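Local structure of ectonucleoside triphosphate diphosphohydrolase 4 (Homo sapiens, 6WG5) at residues I44-G49 with L127-T132; S53-Y58 with S107-F112; T309-D314 with Q335-R340. The protein belongs to the GDA1/CD39 nucleoside phosphatase family, whose core is built on the two-lobed fold of the actin-like ATPase clan. All blocks are in the same frame, centred on the assembly; numbering follows the deposited sequence.

How the contacts relate
Contacts 1 and 2 share one sheet and one half of the molecule, their centres 9 Å apart. Contact 1 joins strand 40-48 to strand 127-131 within the sheet; contact 2 lays helix 107-116 on strand 53-61, which pairs antiparallel with the edge of strand 40-48 not used by strand 127-131. The two contacts are tied together by the salt bridge from Asp47 OD2 to Arg54 NH1 (2.6 Å) and by packing of Ile44 CG2 on Val55 CG2 (3.6 Å). Contact 3 sets a loop against a strand of a separate three-stranded sheet, its centre about 47 Å from that of contact 1 and 51 Å from that of contact 2, its nearest atoms about 32 Å from either.

Contact 1 (I44-G49 with L127-T132); sequences IVVDCG and LYILCT
Val46 and Ile129 are paired at the middle of a buried parallel strand contact, in which strand 40-48 runs beside strand 127-131 inside a mixed sheet. Backbone bonds alternate along the seam. Val46 N reaches Tyr128 O at 2.7 Å, Leu130 N returns to Val46 O at 3.0 Å, and Cys48 N meets Leu130 O at 3.0 Å in a virtually straight bond (179°). Just past the end of strand 127-131, Thr132 N still bonds to Cys48 O.

With strands 53-61 and 85-88 antiparallel in turn and helix 107-116 leading into strand 127-131, this is the topology of an actin-like, ribonuclease H-type domain; the turn between strands 40-48 and 53-61 is consistent with the phosphate 1 hairpin of that fold.

One face of the pair is apolar. Leu127 has CG anti to its backbone N (chi1 168°), which swings CD1 across to Ile44 CG2, 3.5 Å away. Val46 and Ile129 lie alongside each other, and Ile129 CG2 touches Cys48 SG at 3.7 Å. Cys131 SG rests on Cys48 CB at 3.6 Å, without a disulfide between the two sulfurs.

Asp47 OD2 is taken by Arg54 in a salt bridge. On the other face, Val45 meets Thr480 and Ile484 of helix 479-487, and Tyr128 touches Arg487 while its ring stacks on His166.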
loop_
_atom_site.group_PDB
_atom_site.type_symbol
_atom_site.label_atom_id
_atom_site.label_comp_id
_atom_site.label_asym_id
_atom_site.label_seq_id
_atom_site.Cartn_x
_atom_site.Cartn_y
_atom_site.Cartn_z
ATOM N N ILE A 44 -11.964 -16.844 1.457
ATOM C CA ILE A 44 -10.849 -17.013 0.533
ATOM C C ILE A 44 -10.768 -15.793 -0.371
ATOM O O ILE A 44 -11.781 -15.359 -0.930
ATOM C CB ILE A 44 -10.998 -18.297 -0.306
ATOM C CG1 ILE A 44 -11.090 -19.525 0.606
ATOM C CG2 ILE A 44 -9.816 -18.456 -1.251
ATOM C CD1 ILE A 44 -11.848 -20.682 -0.004
ATOM N N VAL A 45 -9.561 -15.246 -0.517
ATOM C CA VAL A 45 -9.303 -14.101 -1.380
ATOM C C VAL A 45 -8.137 -14.448 -2.294
ATOM O O VAL A 45 -7.117 -14.972 -1.833
ATOM C CB VAL A 45 -8.984 -12.830 -0.568
ATOM C CG1 VAL A 45 -8.826 -11.629 -1.494
ATOM C CG2 VAL A 45 -10.066 -12.572 0.466
ATOM N N VAL A 46 -8.287 -14.155 -3.583
ATOM C CA VAL A 46 -7.228 -14.342 -4.568
ATOM C C VAL A 46 -6.774 -12.965 -5.035
ATOM O O VAL A 46 -7.578 -12.179 -5.552
ATOM C CB VAL A 46 -7.695 -15.202 -5.753
ATOM C CG1 VAL A 46 -6.642 -15.225 -6.857
ATOM C CG2 VAL A 46 -7.995 -16.616 -5.292
ATOM N N ASP A 47 -5.489 -12.677 -4.853
ATOM C CA ASP A 47 -4.872 -11.465 -5.380
ATOM C C ASP A 47 -4.296 -11.782 -6.755
ATOM O O ASP A 47 -3.287 -12.487 -6.863
ATOM C CB ASP A 47 -3.791 -10.957 -4.429
ATOM C CG ASP A 47 -2.904 -9.897 -5.060
ATOM O OD1 ASP A 47 -3.335 -9.248 -6.037
ATOM O OD2 ASP A 47 -1.767 -9.712 -4.572
ATOM N N CYS A 48 -4.934 -11.265 -7.804
ATOM C CA CYS A 48 -4.497 -11.487 -9.184
ATOM C C CYS A 48 -3.684 -10.276 -9.629
ATOM O O CYS A 48 -4.216 -9.316 -10.188
ATOM C CB CYS A 48 -5.689 -11.732 -10.100
ATOM S SG CYS A 48 -6.403 -13.386 -9.963
ATOM N N GLY A 49 -2.373 -10.329 -9.382
ATOM C CA GLY A 49 -1.480 -9.258 -9.765
ATOM C C GLY A 49 -0.905 -9.453 -11.158
ATOM O O GLY A 49 -1.246 -10.385 -11.885
ATOM N N LEU A 127 -15.638 -17.042 -1.861
ATOM C CA LEU A 127 -14.417 -16.911 -2.643
ATOM C C LEU A 127 -14.448 -15.576 -3.372
ATOM O O LEU A 127 -15.417 -15.272 -4.073
ATOM C CB LEU A 127 -14.277 -18.064 -3.644
ATOM C CG LEU A 127 -13.203 -17.929 -4.729
ATOM C CD1 LEU A 127 -11.803 -17.935 -4.134
ATOM C CD2 LEU A 127 -13.357 -19.038 -5.757
ATOM N N TYR A 128 -13.393 -14.782 -3.200
ATOM C CA TYR A 128 -13.259 -13.495 -3.868
ATOM C C TYR A 128 -11.984 -13.496 -4.698
ATOM O O TYR A 128 -10.904 -13.808 -4.185
ATOM C CB TYR A 128 -13.237 -12.345 -2.858
ATOM C CG TYR A 128 -14.499 -12.237 -2.031
ATOM C CD1 TYR A 128 -15.664 -11.712 -2.574
ATOM C CD2 TYR A 128 -14.525 -12.657 -0.706
ATOM C CE1 TYR A 128 -16.822 -11.611 -1.825
ATOM C CE2 TYR A 128 -15.679 -12.560 0.051
ATOM C CZ TYR A 128 -16.825 -12.036 -0.513
ATOM O OH TYR A 128 -17.980 -11.934 0.231
ATOM N N ILE A 129 -12.114 -13.159 -5.978
ATOM C CA ILE A 129 -10.984 -13.057 -6.895
ATOM C C ILE A 129 -10.910 -11.606 -7.346
ATOM O O ILE A 129 -11.765 -11.141 -8.109
ATOM C CB ILE A 129 -11.122 -14.008 -8.092
ATOM C CG1 ILE A 129 -11.186 -15.458 -7.600
ATOM C CG2 ILE A 129 -9.957 -13.815 -9.063
ATOM C CD1 ILE A 129 -11.413 -16.480 -8.695
ATOM N N LEU A 130 -9.888 -10.893 -6.879
ATOM C CA LEU A 130 -9.745 -9.463 -7.119
ATOM C C LEU A 130 -8.439 -9.217 -7.862
ATOM O O LEU A 130 -7.362 -9.556 -7.360
ATOM C CB LEU A 130 -9.779 -8.694 -5.797
ATOM C CG LEU A 130 -10.939 -9.077 -4.875
ATOM C CD1 LEU A 130 -10.817 -8.367 -3.537
ATOM C CD2 LEU A 130 -12.279 -8.768 -5.529
ATOM N N CYS A 131 -8.538 -8.629 -9.051
ATOM C CA CYS A 131 -7.397 -8.412 -9.928
ATOM C C CYS A 131 -6.993 -6.945 -9.903
ATOM O O CYS A 131 -7.848 -6.060 -9.807
ATOM C CB CYS A 131 -7.727 -8.839 -11.360
ATOM S SG CYS A 131 -8.690 -10.366 -11.465
ATOM N N THR A 132 -5.687 -6.694 -10.003
ATOM C CA THR A 132 -5.163 -5.340 -9.864
ATOM C C THR A 132 -4.642 -4.797 -11.193
ATOM O O THR A 132 -5.407 -4.666 -12.154
ATOM C CB THR A 132 -4.067 -5.309 -8.794
ATOM O OG1 THR A 132 -3.072 -6.296 -9.092
ATOM C CG2 THR A 132 -4.659 -5.581 -7.419
HETATM O O HOH W 1 -1.536 -6.409 -6.148
#

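Contact 2 (S53-Y58 with S107-F112); sequences SRVFVY and SPLLNF
The first torsion of Val55 (chi1 55°) sets CG1 between the backbone N and the carbonyl carbon, aiming that methyl at the helix residues Leu109 and Phe112 while CG2 remains for the sheet. From the helix, a trans first torsion, chi1 174°, carries the Phe112 ring out toward the strand instead of letting it lie back along the helix. Leu109 sends its two methyls to different strand residues.

CD2 of Leu109 meets CG1 of Val55 at 3.8 Å, and Leu109 CB is close behind, 3.9 Å from the same methyl; the two side chains overlap flank to flank, running in opposite senses. The other branch, Leu109 CD1, comes against Ser53 CB at 3.9 Å. The Phe112 ring approaches Val55 obliquely, its CD2 lying 4.2 Å from Val55 CG1. A single valine methyl is thus shared by a leucine and a phenylalanine from positions i and i+3 of the helix, on the side that faces the sheet.

The axes of the two short segments are 8.8 Å apart and only 12° from parallel, as for a helix laid along a strand on one face of a sheet. Helix 107-116 belongs to the crossover between strand 85-88 and strand 127-131 in the actin-like domain, and Met86 of the former strand adds to the packing against Leu109 and Phe112. Phe56 and Tyr58 project to the opposite face, where helix 479-487 lies.

Between the two segments the contact is van der Waals packing of apolar groups, without directional bonds; a polar tie lies just beside it, from Ser53 OG to Tyr105 OH ahead of the helix, while Arg54 turns to Asp47 on the other side.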
loop_
_atom_site.group_PDB
_atom_site.type_symbol
_atom_site.label_atom_id
_atom_site.label_comp_id
_atom_site.label_asym_id
_atom_site.label_seq_id
_atom_site.Cartn_x
_atom_site.Cartn_y
_atom_site.Cartn_z
ATOM N N SER A 53 -0.302 -14.604 -9.146
ATOM C CA SER A 53 -1.527 -14.653 -8.362
ATOM C C SER A 53 -1.259 -15.364 -7.045
ATOM O O SER A 53 -0.476 -16.316 -6.993
ATOM C CB SER A 53 -2.653 -15.367 -9.124
ATOM O OG SER A 53 -2.999 -14.659 -10.302
ATOM N N ARG A 54 -1.917 -14.895 -5.986
ATOM C CA ARG A 54 -1.781 -15.468 -4.656
ATOM C C ARG A 54 -3.162 -15.653 -4.047
ATOM O O ARG A 54 -4.088 -14.886 -4.324
ATOM C CB ARG A 54 -0.923 -14.579 -3.737
ATOM C CG ARG A 54 0.295 -13.971 -4.418
ATOM C CD ARG A 54 -0.028 -12.626 -5.055
ATOM N NE ARG A 54 0.955 -12.246 -6.066
ATOM C CZ ARG A 54 0.953 -11.087 -6.716
ATOM N NH1 ARG A 54 0.020 -10.177 -6.462
ATOM N NH2 ARG A 54 1.888 -10.832 -7.621
ATOM N N VAL A 55 -3.292 -16.680 -3.212
ATOM C CA VAL A 55 -4.543 -16.996 -2.534
ATOM C C VAL A 55 -4.295 -16.981 -1.034
ATOM O O VAL A 55 -3.262 -17.465 -0.560
ATOM C CB VAL A 55 -5.110 -18.358 -2.984
ATOM C CG1 VAL A 55 -4.073 -19.458 -2.805
ATOM C CG2 VAL A 55 -6.391 -18.692 -2.224
ATOM N N PHE A 56 -5.246 -16.419 -0.289
ATOM C CA PHE A 56 -5.181 -16.356 1.165
ATOM C C PHE A 56 -6.467 -16.930 1.735
ATOM O O PHE A 56 -7.559 -16.575 1.283
ATOM C CB PHE A 56 -4.998 -14.916 1.662
ATOM C CG PHE A 56 -3.799 -14.217 1.088
ATOM C CD1 PHE A 56 -2.627 -14.111 1.817
ATOM C CD2 PHE A 56 -3.848 -13.654 -0.176
ATOM C CE1 PHE A 56 -1.525 -13.464 1.291
ATOM C CE2 PHE A 56 -2.750 -13.007 -0.706
ATOM C CZ PHE A 56 -1.587 -12.912 0.029
ATOM N N VAL A 57 -6.339 -17.811 2.722
ATOM C CA VAL A 57 -7.485 -18.340 3.453
ATOM C C VAL A 57 -7.542 -17.637 4.801
ATOM O O VAL A 57 -6.572 -17.666 5.568
ATOM C CB VAL A 57 -7.396 -19.864 3.626
ATOM C CG1 VAL A 57 -8.607 -20.382 4.397
ATOM C CG2 VAL A 57 -7.297 -20.549 2.273
ATOM N N TYR A 58 -8.674 -17.003 5.084
ATOM C CA TYR A 58 -8.916 -16.349 6.358
ATOM C C TYR A 58 -10.013 -17.086 7.110
ATOM O O TYR A 58 -10.950 -17.616 6.507
ATOM C CB TYR A 58 -9.322 -14.886 6.161
ATOM C CG TYR A 58 -8.264 -14.046 5.487
ATOM C CD1 TYR A 58 -7.269 -13.425 6.228
ATOM C CD2 TYR A 58 -8.261 -13.875 4.111
ATOM C CE1 TYR A 58 -6.300 -12.658 5.618
ATOM C CE2 TYR A 58 -7.295 -13.108 3.492
ATOM C CZ TYR A 58 -6.317 -12.503 4.251
ATOM O OH TYR A 58 -5.351 -11.736 3.641
ATOM N N SER A 107 -6.664 -23.014 -11.082
ATOM C CA SER A 107 -7.050 -24.269 -10.444
ATOM C C SER A 107 -6.095 -24.681 -9.331
ATOM O O SER A 107 -6.579 -25.096 -8.263
ATOM C CB SER A 107 -7.160 -25.375 -11.501
ATOM O OG SER A 107 -8.306 -25.188 -12.313
ATOM N N PRO A 108 -4.771 -24.604 -9.493
ATOM C CA PRO A 108 -3.884 -24.974 -8.378
ATOM C C PRO A 108 -4.137 -24.174 -7.112
ATOM O O PRO A 108 -3.898 -24.684 -6.010
ATOM C CB PRO A 108 -2.481 -24.708 -8.944
ATOM C CG PRO A 108 -2.643 -24.776 -10.423
ATOM C CD PRO A 108 -4.015 -24.252 -10.708
ATOM N N LEU A 109 -4.617 -22.934 -7.231
ATOM C CA LEU A 109 -4.878 -22.117 -6.049
ATOM C C LEU A 109 -6.154 -22.551 -5.336
ATOM O O LEU A 109 -6.193 -22.594 -4.102
ATOM C CB LEU A 109 -4.974 -20.641 -6.437
ATOM C CG LEU A 109 -3.752 -20.014 -7.108
ATOM C CD1 LEU A 109 -4.022 -18.555 -7.447
ATOM C CD2 LEU A 109 -2.522 -20.133 -6.224
ATOM N N LEU A 110 -7.205 -22.870 -6.094
ATOM C CA LEU A 110 -8.477 -23.226 -5.473
ATOM C C LEU A 110 -8.426 -24.624 -4.869
ATOM O O LEU A 110 -9.007 -24.866 -3.805
ATOM C CB LEU A 110 -9.606 -23.115 -6.497
ATOM C CG LEU A 110 -9.792 -21.733 -7.133
ATOM C CD1 LEU A 110 -10.970 -21.751 -8.093
ATOM C CD2 LEU A 110 -9.983 -20.651 -6.077
ATOM N N ASN A 111 -7.745 -25.559 -5.535
ATOM C CA ASN A 111 -7.526 -26.871 -4.933
ATOM C C ASN A 111 -6.743 -26.745 -3.631
ATOM O O ASN A 111 -7.012 -27.463 -2.661
ATOM C CB ASN A 111 -6.793 -27.782 -5.917
ATOM C CG ASN A 111 -7.643 -28.144 -7.118
ATOM O OD1 ASN A 111 -8.811 -28.508 -6.978
ATOM N ND2 ASN A 111 -7.063 -28.038 -8.308
ATOM N N PHE A 112 -5.770 -25.832 -3.593
ATOM C CA PHE A 112 -5.034 -25.579 -2.360
ATOM C C PHE A 112 -5.975 -25.133 -1.248
ATOM O O PHE A 112 -5.903 -25.628 -0.117
ATOM C CB PHE A 112 -3.953 -24.528 -2.614
ATOM C CG PHE A 112 -3.221 -24.095 -1.377
ATOM C CD1 PHE A 112 -2.103 -24.784 -0.940
ATOM C CD2 PHE A 112 -3.645 -22.993 -0.655
ATOM C CE1 PHE A 112 -1.424 -24.386 0.194
ATOM C CE2 PHE A 112 -2.970 -22.589 0.482
ATOM C CZ PHE A 112 -1.858 -23.288 0.906
#

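Contact 3 (T309-D314 with Q335-R340); sequences TGLTPD and QTIYLR
Loop 309-314 lies against strand 335-341, touching it chiefly through Ile337 and Tyr338. Ahead of them in the strand, Thr336 turns its CG2 under one face of the Tyr338 ring, toward the rim. Next, Ile337 reaches the loop: its CG2 sits 4.0 Å from Gly310 CA, and its CD1 lies 4.1 Å from Leu311 CD2, the two side chains running side by side. The CA of Ile337 also makes a CH...O contact with Gly310 O.

Tyr338 carries most of the contact. Its N donates to Gly310 O at 2.8 Å (N-H...O 161°), in the carbonyl plane and on a lone pair; this is the one hydrogen bond between loop and strand, made at Gly310, whose positive phi (85°) turns the chain there. On the ring face opposite Thr336, Pro313 forms a CH-pi contact, its CG 3.8 Å from the Tyr338 ring centroid and 9° off the normal. Leu311 O stands at the ring edge, 3.5 Å from Tyr338 CE2, and a water bonded weakly to Leu311 O also bonds to Tyr338 OH. The ring is therefore held between two residues and met at its rim by a carbonyl.

Leu339 then turns away to Arg287 and Ile294 of helix 283-296, the helix whose Phe295 also packs on Ile337. Strand 335-341 is the central one of its three-stranded sheet, with strand 317-319 parallel on one side and strand 327-332 antiparallel on the other.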
loop_
_atom_site.group_PDB
_atom_site.type_symbol
_atom_site.label_atom_id
_atom_site.label_comp_id
_atom_site.label_asym_id
_atom_site.label_seq_id
_atom_site.Cartn_x
_atom_site.Cartn_y
_atom_site.Cartn_z
ATOM N N THR A 309 29.932 18.353 -20.477
ATOM C CA THR A 309 29.063 17.949 -21.576
ATOM C C THR A 309 28.657 16.485 -21.453
ATOM O O THR A 309 27.539 16.118 -21.827
ATOM C CB THR A 309 29.754 18.214 -22.915
ATOM O OG1 THR A 309 28.883 17.850 -23.993
ATOM C CG2 THR A 309 31.050 17.430 -23.024
ATOM N N GLY A 310 29.539 15.642 -20.921
ATOM C CA GLY A 310 29.235 14.240 -20.712
ATOM C C GLY A 310 29.475 13.337 -21.902
ATOM O O GLY A 310 29.149 12.147 -21.830
ATOM N N LEU A 311 30.047 13.853 -22.989
ATOM C CA LEU A 311 30.186 13.076 -24.214
ATOM C C LEU A 311 31.343 12.085 -24.164
ATOM O O LEU A 311 31.314 11.089 -24.895
ATOM C CB LEU A 311 30.359 14.023 -25.402
ATOM C CG LEU A 311 29.116 14.860 -25.711
ATOM C CD1 LEU A 311 29.477 16.085 -26.536
ATOM C CD2 LEU A 311 28.078 14.019 -26.435
ATOM N N THR A 312 32.348 12.327 -23.333
ATOM C CA THR A 312 33.443 11.391 -23.134
ATOM C C THR A 312 33.746 11.308 -21.647
ATOM O O THR A 312 33.416 12.225 -20.888
ATOM C CB THR A 312 34.709 11.802 -23.898
ATOM O OG1 THR A 312 35.194 13.053 -23.394
ATOM C CG2 THR A 312 34.422 11.930 -25.388
ATOM N N PRO A 313 34.380 10.220 -21.200
ATOM C CA PRO A 313 34.633 10.063 -19.758
ATOM C C PRO A 313 35.480 11.171 -19.159
ATOM O O PRO A 313 35.416 11.385 -17.942
ATOM C CB PRO A 313 35.347 8.707 -19.672
ATOM C CG PRO A 313 34.960 7.987 -20.915
ATOM C CD PRO A 313 34.829 9.045 -21.966
ATOM N N ASP A 314 36.270 11.881 -19.964
ATOM C CA ASP A 314 37.137 12.932 -19.444
ATOM C C ASP A 314 36.396 14.231 -19.160
ATOM O O ASP A 314 36.955 15.109 -18.494
ATOM C CB ASP A 314 38.279 13.202 -20.426
ATOM C CG ASP A 314 39.236 12.032 -20.535
ATOM O OD1 ASP A 314 40.146 11.929 -19.684
ATOM O OD2 ASP A 314 39.078 11.214 -21.465
ATOM N N GLN A 335 23.527 6.604 -28.093
ATOM C CA GLN A 335 24.510 7.513 -27.531
ATOM C C GLN A 335 24.873 7.091 -26.108
ATOM O O GLN A 335 24.282 6.178 -25.525
ATOM C CB GLN A 335 23.981 8.947 -27.536
ATOM C CG GLN A 335 23.715 9.511 -28.922
ATOM C CD GLN A 335 24.980 9.664 -29.742
ATOM O OE1 GLN A 335 25.844 10.483 -29.426
ATOM N NE2 GLN A 335 25.099 8.869 -30.799
ATOM N N THR A 336 25.865 7.779 -25.548
ATOM C CA THR A 336 26.310 7.530 -24.185
ATOM C C THR A 336 26.710 8.850 -23.551
ATOM O O THR A 336 27.421 9.648 -24.169
ATOM C CB THR A 336 27.487 6.544 -24.151
ATOM O OG1 THR A 336 27.009 5.221 -24.430
ATOM C CG2 THR A 336 28.181 6.552 -22.787
ATOM N N ILE A 337 26.251 9.071 -22.323
ATOM C CA ILE A 337 26.618 10.237 -21.532
ATOM C C ILE A 337 27.261 9.740 -20.249
ATOM O O ILE A 337 26.737 8.827 -19.601
ATOM C CB ILE A 337 25.398 11.129 -21.234
ATOM C CG1 ILE A 337 24.790 11.645 -22.542
ATOM C CG2 ILE A 337 25.783 12.292 -20.327
ATOM C CD1 ILE A 337 25.754 12.443 -23.414
ATOM N N TYR A 338 28.393 10.334 -19.890
ATOM C CA TYR A 338 29.179 9.893 -18.749
ATOM C C TYR A 338 28.960 10.827 -17.566
ATOM O O TYR A 338 28.905 12.050 -17.726
ATOM C CB TYR A 338 30.662 9.832 -19.113
ATOM C CG TYR A 338 30.945 8.888 -20.259
ATOM C CD1 TYR A 338 31.114 7.526 -20.038
ATOM C CD2 TYR A 338 31.033 9.355 -21.564
ATOM C CE1 TYR A 338 31.366 6.657 -21.082
ATOM C CE2 TYR A 338 31.288 8.493 -22.616
ATOM C CZ TYR A 338 31.452 7.146 -22.370
ATOM O OH TYR A 338 31.705 6.284 -23.414
ATOM N N LEU A 339 28.828 10.236 -16.381
ATOM C CA LEU A 339 28.576 10.975 -15.156
ATOM C C LEU A 339 29.661 10.667 -14.134
ATOM O O LEU A 339 30.348 9.645 -14.212
ATOM C CB LEU A 339 27.204 10.622 -14.560
ATOM C CG LEU A 339 26.036 10.399 -15.524
ATOM C CD1 LEU A 339 24.791 9.995 -14.747
ATOM C CD2 LEU A 339 25.759 11.637 -16.360
ATOM N N ARG A 340 29.806 11.571 -13.167
ATOM C CA ARG A 340 30.652 11.338 -12.006
ATOM C C ARG A 340 29.947 11.908 -10.787
ATOM O O ARG A 340 29.533 13.070 -10.795
ATOM C CB ARG A 340 32.033 11.980 -12.168
ATOM C CG ARG A 340 33.062 11.471 -11.171
ATOM C CD ARG A 340 33.977 12.588 -10.707
ATOM N NE ARG A 340 34.611 13.281 -11.825
ATOM C CZ ARG A 340 35.088 14.522 -11.765
ATOM N NH1 ARG A 340 35.647 15.068 -12.836
ATOM N NH2 ARG A 340 34.996 15.224 -10.641
HETATM O O HOH W 2 32.128 7.997 -26.169
#